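Manganese-dependent inorganic pyrophosphatase (Methanocaldococcus jannaschii, PDB 2EB0) catalyses the hydrolysis of diphosphate to two phosphates, using two manganese ions per subunit. Local coordinates at residues 114-119 against 123-128. Numbering follows the deposited sequence.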
loop_
_atom_site.group_PDB
_atom_site.type_symbol
_atom_site.label_atom_id
_atom_site.label_comp_id
_atom_site.label_asym_id
_atom_site.label_seq_id
_atom_site.Cartn_x
_atom_site.Cartn_y
_atom_site.Cartn_z
ATOM N N ALA B 114 -11.356 8.021 -11.766
ATOM C CA ALA B 114 -11.716 9.138 -12.623
ATOM C C ALA B 114 -10.530 10.064 -12.858
ATOM O O ALA B 114 -10.338 10.575 -13.972
ATOM C CB ALA B 114 -12.878 9.920 -12.005
ATOM N N GLU B 115 -9.735 10.287 -11.816
ATOM C CA GLU B 115 -8.589 11.166 -11.959
ATOM C C GLU B 115 -7.603 10.555 -12.933
ATOM O O GLU B 115 -6.965 11.263 -13.710
ATOM C CB GLU B 115 -7.904 11.415 -10.620
ATOM C CG GLU B 115 -6.598 12.169 -10.774
ATOM C CD GLU B 115 -5.944 12.477 -9.452
ATOM O OE1 GLU B 115 -5.865 11.566 -8.605
ATOM O OE2 GLU B 115 -5.497 13.631 -9.264
ATOM N N LEU B 116 -7.474 9.236 -12.898
ATOM C CA LEU B 116 -6.570 8.578 -13.826
ATOM C C LEU B 116 -7.137 8.716 -15.227
ATOM O O LEU B 116 -6.403 8.932 -16.203
ATOM C CB LEU B 116 -6.424 7.100 -13.487
ATOM C CG LEU B 116 -5.584 6.800 -12.250
ATOM C CD1 LEU B 116 -5.445 5.289 -12.104
ATOM C CD2 LEU B 116 -4.203 7.452 -12.404
ATOM N N TYR B 117 -8.456 8.598 -15.322
ATOM C CA TYR B 117 -9.102 8.692 -16.614
ATOM C C TYR B 117 -8.919 10.029 -17.310
ATOM O O TYR B 117 -8.462 10.076 -18.449
ATOM C CB TYR B 117 -10.590 8.395 -16.492
ATOM C CG TYR B 117 -11.323 8.637 -17.776
ATOM C CD1 TYR B 117 -12.095 9.783 -17.951
ATOM C CD2 TYR B 117 -11.210 7.744 -18.834
ATOM C CE1 TYR B 117 -12.736 10.035 -19.153
ATOM C CE2 TYR B 117 -11.841 7.983 -20.040
ATOM C CZ TYR B 117 -12.602 9.128 -20.195
ATOM O OH TYR B 117 -13.230 9.369 -21.387
ATOM N N PHE B 118 -9.275 11.111 -16.633
ATOM C CA PHE B 118 -9.164 12.427 -17.236
ATOM C C PHE B 118 -7.732 12.865 -17.514
ATOM O O PHE B 118 -7.493 13.670 -18.415
ATOM C CB PHE B 118 -9.896 13.454 -16.382
ATOM C CG PHE B 118 -11.391 13.288 -16.402
ATOM C CD1 PHE B 118 -12.088 12.957 -15.238
ATOM C CD2 PHE B 118 -12.106 13.463 -17.590
ATOM C CE1 PHE B 118 -13.479 12.804 -15.255
ATOM C CE2 PHE B 118 -13.488 13.313 -17.621
ATOM C CZ PHE B 118 -14.182 12.982 -16.447
ATOM N N LYS B 119 -6.777 12.341 -16.752
ATOM C CA LYS B 119 -5.379 12.684 -16.994
ATOM C C LYS B 119 -4.837 11.837 -18.152
ATOM O O LYS B 119 -3.664 11.927 -18.494
ATOM C CB LYS B 119 -4.533 12.444 -15.743
ATOM C CG LYS B 119 -4.824 13.408 -14.609
ATOM C CD LYS B 119 -3.974 13.108 -13.388
ATOM C CE LYS B 119 -2.503 13.290 -13.687
ATOM N NZ LYS B 119 -2.218 14.693 -14.065
ATOM N N ASP B 123 -3.874 3.841 -18.346
ATOM C CA ASP B 123 -2.956 2.767 -18.706
ATOM C C ASP B 123 -1.906 2.528 -17.626
ATOM O O ASP B 123 -1.198 1.525 -17.649
ATOM C CB ASP B 123 -2.288 3.078 -20.049
ATOM C CG ASP B 123 -1.571 4.413 -20.052
ATOM O OD1 ASP B 123 -2.126 5.393 -19.510
ATOM O OD2 ASP B 123 -0.456 4.485 -20.611
ATOM N N LEU B 124 -1.806 3.454 -16.678
ATOM C CA LEU B 124 -0.862 3.312 -15.572
ATOM C C LEU B 124 -1.214 2.102 -14.711
ATOM O O LEU B 124 -0.331 1.508 -14.082
ATOM C CB LEU B 124 -0.856 4.563 -14.687
ATOM C CG LEU B 124 0.099 5.704 -15.056
ATOM C CD1 LEU B 124 -0.177 6.914 -14.170
ATOM C CD2 LEU B 124 1.542 5.250 -14.890
ATOM N N ILE B 125 -2.499 1.741 -14.669
ATOM C CA ILE B 125 -2.906 0.589 -13.871
ATOM C C ILE B 125 -3.419 -0.559 -14.730
ATOM O O ILE B 125 -4.040 -1.492 -14.224
ATOM C CB ILE B 125 -3.978 0.956 -12.810
ATOM C CG1 ILE B 125 -5.278 1.401 -13.476
ATOM C CG2 ILE B 125 -3.446 2.061 -11.900
ATOM C CD1 ILE B 125 -6.376 1.753 -12.478
ATOM N N GLY B 126 -3.142 -0.492 -16.030
ATOM C CA GLY B 126 -3.576 -1.542 -16.931
ATOM C C GLY B 126 -4.687 -1.147 -17.887
ATOM O O GLY B 126 -5.041 -1.928 -18.769
ATOM N N GLY B 127 -5.231 0.056 -17.715
ATOM C CA GLY B 127 -6.311 0.539 -18.564
ATOM C C GLY B 127 -6.026 0.465 -20.052
ATOM O O GLY B 127 -4.868 0.486 -20.464
ATOM N N LYS B 128 -7.080 0.397 -20.862
ATOM C CA LYS B 128 -6.922 0.297 -22.309
ATOM C C LYS B 128 -7.363 1.541 -23.079
ATOM O O LYS B 128 -7.819 1.440 -24.217
ATOM C CB LYS B 128 -7.687 -0.920 -22.835
ATOM C CG LYS B 128 -7.413 -2.210 -22.072
ATOM C CD LYS B 128 -5.939 -2.571 -22.085
ATOM C CE LYS B 128 -5.670 -3.821 -21.262
ATOM N NZ LYS B 128 -4.225 -4.185 -21.278
#
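Leu116, near the C-terminal end of helix 109-118, meets Ile125 and Leu124 in the loop that follows, within the DHH domain of this family II pyrophosphatase. The chain turns back after the helix, so a 3-10 turn at Asp123 and Leu124 brings Leu124 to face it. No hydrogen bond joins the two segments; the contact is apolar and buried. The two methyls of Leu116 divide the work. CD1 reaches the branched side of Ile125, 3.7 Å from Ile125 CD1 and 3.8 Å from Ile125 CG2, so it rests against both branches. CD2 goes to Leu124, where Leu116 CD2 and Leu124 CD1 lie a looser 4.4 Å apart. In Ile125, CG1 sits between the backbone N and the carbonyl carbon (chi1 65°). This torsion sets CG1 and CG2, and the extended second torsion (179°) carries CD1 on to Leu116. Strand 100-103, an outermost strand of the parallel sheet within this chain, continues the apolar layer: Tyr102 touches Leu116 and Leu100 touches Ile125. Leu124 of the second subunit also packs on Leu116, which places the contact at the dimer interface. There Lys119 NZ forms a salt bridge with Asp123 OD2 of the second subunit, and Asp123 OD1 with Lys119 NZ of that subunit. Ala114 and Phe118 pack on helix 158-171. Within the helix, Phe118 N donates a hydrogen bond to Ala114 O at 2.9 Å. The backbone turns at Gly126 (phi 110°), where a CB would jam against Ile125 O, so glycine fits. A weak hydrogen bond spans this turn, from Gly126 N to Asp123 O at 3.2 Å.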